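Intracellular growth locus, subunit C (Francisella tularensis subsp. tularensis, PDB 2QWU) is encoded in the Francisella pathogenicity island and, as its name suggests, probably supports growth of the bacterium inside host cells. Local coordinates at residues Ala26-Ile38 with Asn51-Lys63. The protein carries 2 engineered substitutions. Residues are numbered along the deposited sequence; the frame is centred on the assembly and turned at random. Where two conformers were deposited one is given.
Sequences ACIGSHPNCRMFI and NIVAIDGGEDVTK. Engineered in segment 26-38: M36 (natural residue Leu).
A54 sets its methyl squarely over one face of the F37 ring, CB lying 3.4 Å from the ring centroid and 6° off the ring normal. Alanine suits the spot: its single carbon rests on the flat apolar face that phenylalanine offers while the backbone stays close, and I55 O and D56 N line the ring's edge. One residue on, I55 N donates to C27 O over 2.7 Å, and A54 CA makes a CA-H...O contact with C27 O at 3.2 Å. R35, its chain bent back at chi2 and chi3, reaches I55 O through NH1 at 2.8 Å; the oxygen lies in the guanidinium plane, but NH1 comes from above the carbonyl plane, 50° out of it. The CA of G57 lies over one guanidinium face, toward its rim. Two loops of a fold built on an antiparallel sheet are thus joined, one leading into strand 37-43, the other making a type II turn from D56 to E59 with G58 at positive phi. Arginine's planar, many-donor head also grips N33 O side-on through NE and NH2, fixing its rotation, and H31 NE2 donates to A26 O in the ring plane. Across the turn, E59 OE1 accepts from D56 N, while D56 OD1 accepts from N126 ND2 and the backbone N of K128.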
loop_
_atom_site.group_PDB
_atom_site.type_symbol
_atom_site.label_atom_id
_atom_site.label_comp_id
_atom_site.label_asym_id
_atom_site.label_seq_id
_atom_site.Cartn_x
_atom_site.Cartn_y
_atom_site.Cartn_z
ATOM N N ALA A 26 8.087 7.220 -5.556
ATOM C CA ALA A 26 7.198 7.575 -6.655
ATOM C C ALA A 26 6.072 8.532 -6.221
ATOM O O ALA A 26 5.567 9.298 -7.057
ATOM C CB ALA A 26 6.578 6.322 -7.269
ATOM N N CYS A 27 5.695 8.472 -4.933
ATOM C CA CYS A 27 4.603 9.306 -4.391
ATOM C C CYS A 27 4.925 10.814 -4.382
ATOM O O CYS A 27 4.026 11.634 -4.167
ATOM C CB CYS A 27 4.226 8.823 -2.956
ATOM S SG CYS A 27 5.525 8.959 -1.707
ATOM N N ILE A 28 6.199 11.185 -4.564
ATOM C CA ILE A 28 6.533 12.582 -4.608
ATOM C C ILE A 28 7.242 12.938 -5.898
ATOM O O ILE A 28 7.639 12.077 -6.694
ATOM C CB ILE A 28 7.410 13.021 -3.387
ATOM C CG1 ILE A 28 8.783 12.314 -3.429
ATOM C CG2 ILE A 28 6.614 12.789 -2.106
ATOM C CD1 ILE A 28 9.830 12.802 -2.355
ATOM N N GLY A 29 7.368 14.224 -6.154
ATOM C CA GLY A 29 8.057 14.613 -7.380
ATOM C C GLY A 29 7.160 14.746 -8.608
ATOM O O GLY A 29 5.952 14.456 -8.558
ATOM N N SER A 30 7.779 15.162 -9.710
ATOM C CA SER A 30 7.132 15.421 -11.016
ATOM C C SER A 30 7.606 14.369 -12.008
ATOM O O SER A 30 8.726 14.481 -12.492
ATOM C CB SER A 30 7.572 16.785 -11.600
ATOM O OG SER A 30 7.001 17.834 -10.848
ATOM N N HIS A 31 6.781 13.377 -12.305
ATOM C CA HIS A 31 7.179 12.309 -13.231
ATOM C C HIS A 31 5.932 11.629 -13.764
ATOM O O HIS A 31 4.870 11.799 -13.211
ATOM C CB HIS A 31 8.084 11.305 -12.510
ATOM C CG HIS A 31 7.429 10.612 -11.364
ATOM N ND1 HIS A 31 6.736 9.428 -11.509
ATOM C CD2 HIS A 31 7.320 10.951 -10.060
ATOM C CE1 HIS A 31 6.231 9.072 -10.347
ATOM N NE2 HIS A 31 6.569 9.986 -9.451
ATOM N N PRO A 32 6.053 10.841 -14.850
ATOM C CA PRO A 32 4.904 10.162 -15.439
ATOM C C PRO A 32 4.678 8.726 -14.986
ATOM O O PRO A 32 3.870 8.032 -15.567
ATOM C CB PRO A 32 5.261 10.195 -16.922
ATOM C CG PRO A 32 6.740 9.891 -16.883
ATOM C CD PRO A 32 7.229 10.752 -15.745
ATOM N N ASN A 33 5.423 8.276 -13.995
ATOM C CA ASN A 33 5.358 6.852 -13.592
ATOM C C ASN A 33 4.297 6.584 -12.555
ATOM O O ASN A 33 3.719 7.522 -11.966
ATOM C CB ASN A 33 6.749 6.390 -13.085
ATOM C CG ASN A 33 7.873 6.837 -14.010
ATOM O OD1 ASN A 33 7.826 6.567 -15.204
ATOM N ND2 ASN A 33 8.863 7.546 -13.468
ATOM N N CYS A 34 4.012 5.305 -12.354
ATOM C CA CYS A 34 2.963 4.933 -11.413
ATOM C C CYS A 34 3.320 5.237 -9.954
ATOM O O CYS A 34 4.493 5.301 -9.540
ATOM C CB CYS A 34 2.589 3.478 -11.580
ATOM S SG CYS A 34 3.943 2.370 -11.105
ATOM N N ARG A 35 2.281 5.547 -9.182
ATOM C CA ARG A 35 2.497 5.812 -7.763
ATOM C C ARG A 35 1.180 5.508 -7.018
ATOM O O ARG A 35 0.072 5.704 -7.541
ATOM C CB ARG A 35 2.971 7.258 -7.494
ATOM C CG ARG A 35 1.838 8.400 -7.492
ATOM C CD ARG A 35 1.198 8.577 -8.817
ATOM N NE ARG A 35 2.124 8.916 -9.894
ATOM C CZ ARG A 35 2.673 10.119 -10.148
ATOM N NH1 ARG A 35 2.434 11.208 -9.398
ATOM N NH2 ARG A 35 3.470 10.265 -11.218
HETATM N N MSE A 36 1.326 5.006 -5.796
HETATM C CA MSE A 36 0.178 4.663 -4.952
HETATM C C MSE A 36 0.411 5.191 -3.565
HETATM O O MSE A 36 1.506 5.142 -3.050
HETATM C CB MSE A 36 -0.003 3.130 -4.887
HETATM C CG MSE A 36 -0.563 2.521 -6.132
HETATM SE SE MSE A 36 -0.794 0.631 -5.844
HETATM C CE MSE A 36 -1.957 0.778 -4.632
ATOM N N PHE A 37 -0.622 5.794 -2.972
ATOM C CA PHE A 37 -0.494 6.239 -1.630
ATOM C C PHE A 37 -1.881 6.282 -0.979
ATOM O O PHE A 37 -2.918 6.250 -1.676
ATOM C CB PHE A 37 0.248 7.584 -1.583
ATOM C CG PHE A 37 -0.428 8.712 -2.390
ATOM C CD1 PHE A 37 -1.460 9.455 -1.825
ATOM C CD2 PHE A 37 0.011 9.026 -3.685
ATOM C CE1 PHE A 37 -2.070 10.542 -2.554
ATOM C CE2 PHE A 37 -0.568 10.109 -4.426
ATOM C CZ PHE A 37 -1.628 10.869 -3.824
ATOM N N ILE A 38 -1.878 6.294 0.350
ATOM C CA ILE A 38 -3.140 6.269 1.087
ATOM C C ILE A 38 -3.246 7.423 2.075
ATOM O O ILE A 38 -2.262 7.834 2.681
ATOM C CB ILE A 38 -3.307 4.919 1.807
ATOM C CG1 ILE A 38 -2.047 4.609 2.651
ATOM C CG2 ILE A 38 -3.573 3.798 0.775
ATOM C CD1 ILE A 38 -2.157 3.312 3.492
ATOM N N ASN A 51 1.383 13.200 6.848
ATOM C CA ASN A 51 2.424 14.205 6.740
ATOM C C ASN A 51 3.258 14.157 5.472
ATOM O O ASN A 51 4.315 14.792 5.378
ATOM C CB ASN A 51 3.358 14.063 7.958
ATOM C CG ASN A 51 4.025 12.703 8.014
ATOM O OD1 ASN A 51 3.771 11.871 7.165
ATOM N ND2 ASN A 51 4.841 12.464 9.034
ATOM N N ILE A 52 2.808 13.402 4.474
ATOM C CA ILE A 52 3.551 13.344 3.246
ATOM C C ILE A 52 2.792 14.102 2.195
ATOM O O ILE A 52 1.574 13.868 2.031
ATOM C CB ILE A 52 3.742 11.872 2.758
ATOM C CG1 ILE A 52 4.554 11.085 3.794
ATOM C CG2 ILE A 52 4.358 11.888 1.354
ATOM C CD1 ILE A 52 4.523 9.552 3.532
ATOM N N VAL A 53 3.478 15.024 1.521
ATOM C CA VAL A 53 2.825 15.782 0.436
ATOM C C VAL A 53 2.941 14.931 -0.830
ATOM O O VAL A 53 3.840 15.135 -1.665
ATOM C CB VAL A 53 3.464 17.174 0.268
ATOM C CG1 VAL A 53 2.708 17.966 -0.769
ATOM C CG2 VAL A 53 3.401 17.909 1.632
ATOM N N ALA A 54 2.046 13.946 -0.938
ATOM C CA ALA A 54 2.067 12.992 -2.058
ATOM C C ALA A 54 1.370 13.588 -3.250
ATOM O O ALA A 54 0.355 14.357 -3.134
ATOM C CB ALA A 54 1.416 11.678 -1.652
ATOM N N ILE A 55 1.901 13.239 -4.409
ATOM C CA ILE A 55 1.422 13.814 -5.661
ATOM C C ILE A 55 0.647 12.792 -6.506
ATOM O O ILE A 55 1.204 11.749 -6.898
ATOM C CB ILE A 55 2.642 14.329 -6.466
ATOM C CG1 ILE A 55 3.511 15.284 -5.624
ATOM C CG2 ILE A 55 2.141 14.945 -7.806
ATOM C CD1 ILE A 55 2.781 16.599 -5.245
ATOM N N ASP A 56 -0.644 13.054 -6.737
ATOM C CA ASP A 56 -1.479 12.168 -7.541
ATOM C C ASP A 56 -1.010 12.276 -9.023
ATOM O O ASP A 56 -0.389 13.251 -9.435
ATOM C CB ASP A 56 -2.978 12.567 -7.392
ATOM C CG ASP A 56 -3.944 11.405 -7.672
ATOM O OD1 ASP A 56 -3.507 10.233 -7.720
ATOM O OD2 ASP A 56 -5.177 11.642 -7.815
ATOM N N GLY A 57 -1.308 11.253 -9.811
ATOM C CA GLY A 57 -0.848 11.295 -11.194
ATOM C C GLY A 57 -1.376 12.526 -11.908
ATOM O O GLY A 57 -2.582 12.851 -11.797
ATOM N N GLY A 58 -0.480 13.186 -12.614
ATOM C CA GLY A 58 -0.816 14.355 -13.415
ATOM C C GLY A 58 -0.954 15.633 -12.637
ATOM O O GLY A 58 -1.127 16.715 -13.230
ATOM N N GLU A 59 -0.882 15.534 -11.311
ATOM C CA GLU A 59 -1.079 16.699 -10.469
ATOM C C GLU A 59 0.071 17.711 -10.625
ATOM O O GLU A 59 1.245 17.362 -10.758
ATOM C CB GLU A 59 -1.230 16.233 -9.009
ATOM C CG GLU A 59 -1.672 17.322 -8.034
ATOM C CD GLU A 59 -1.557 16.868 -6.578
ATOM O OE1 GLU A 59 -1.765 15.664 -6.307
ATOM O OE2 GLU A 59 -1.266 17.717 -5.702
ATOM N N ASP A 60 -0.289 18.988 -10.572
ATOM C CA ASP A 60 0.651 20.093 -10.709
ATOM C C ASP A 60 1.380 20.256 -9.361
ATOM O O ASP A 60 0.769 20.701 -8.385
ATOM C CB ASP A 60 -0.194 21.336 -11.049
ATOM C CG ASP A 60 0.619 22.567 -11.257
ATOM O OD1 ASP A 60 1.842 22.573 -10.994
ATOM O OD2 ASP A 60 -0.021 23.554 -11.696
ATOM N N VAL A 61 2.675 19.929 -9.291
ATOM C CA VAL A 61 3.378 19.960 -8.010
ATOM C C VAL A 61 3.545 21.320 -7.353
ATOM O O VAL A 61 3.745 21.386 -6.153
ATOM C CB VAL A 61 4.779 19.269 -8.095
ATOM C CG1 VAL A 61 4.604 17.839 -8.647
ATOM C CG2 VAL A 61 5.733 20.069 -9.016
ATOM N N THR A 62 3.435 22.379 -8.149
ATOM C CA THR A 62 3.586 23.760 -7.665
ATOM C C THR A 62 2.352 24.195 -6.889
ATOM O O THR A 62 2.382 25.211 -6.198
ATOM C CB THR A 62 3.799 24.774 -8.829
ATOM O OG1 THR A 62 2.604 24.883 -9.602
ATOM C CG2 THR A 62 4.927 24.362 -9.704
ATOM N N LYS A 63 1.264 23.448 -7.035
ATOM C CA LYS A 63 0.062 23.751 -6.306
ATOM C C LYS A 63 -0.071 22.845 -5.075
ATOM O O LYS A 63 -0.984 23.016 -4.270
ATOM C CB LYS A 63 -1.155 23.577 -7.193
ATOM C CG LYS A 63 -1.345 24.693 -8.187
ATOM C CD LYS A 63 -2.530 24.387 -9.077
ATOM C CE LYS A 63 -2.716 25.471 -10.113
ATOM N NZ LYS A 63 -3.563 24.955 -11.251
HETATM O O HOH W 1 4.308 18.972 -11.517
HETATM O O HOH W 2 2.296 13.109 -13.101
#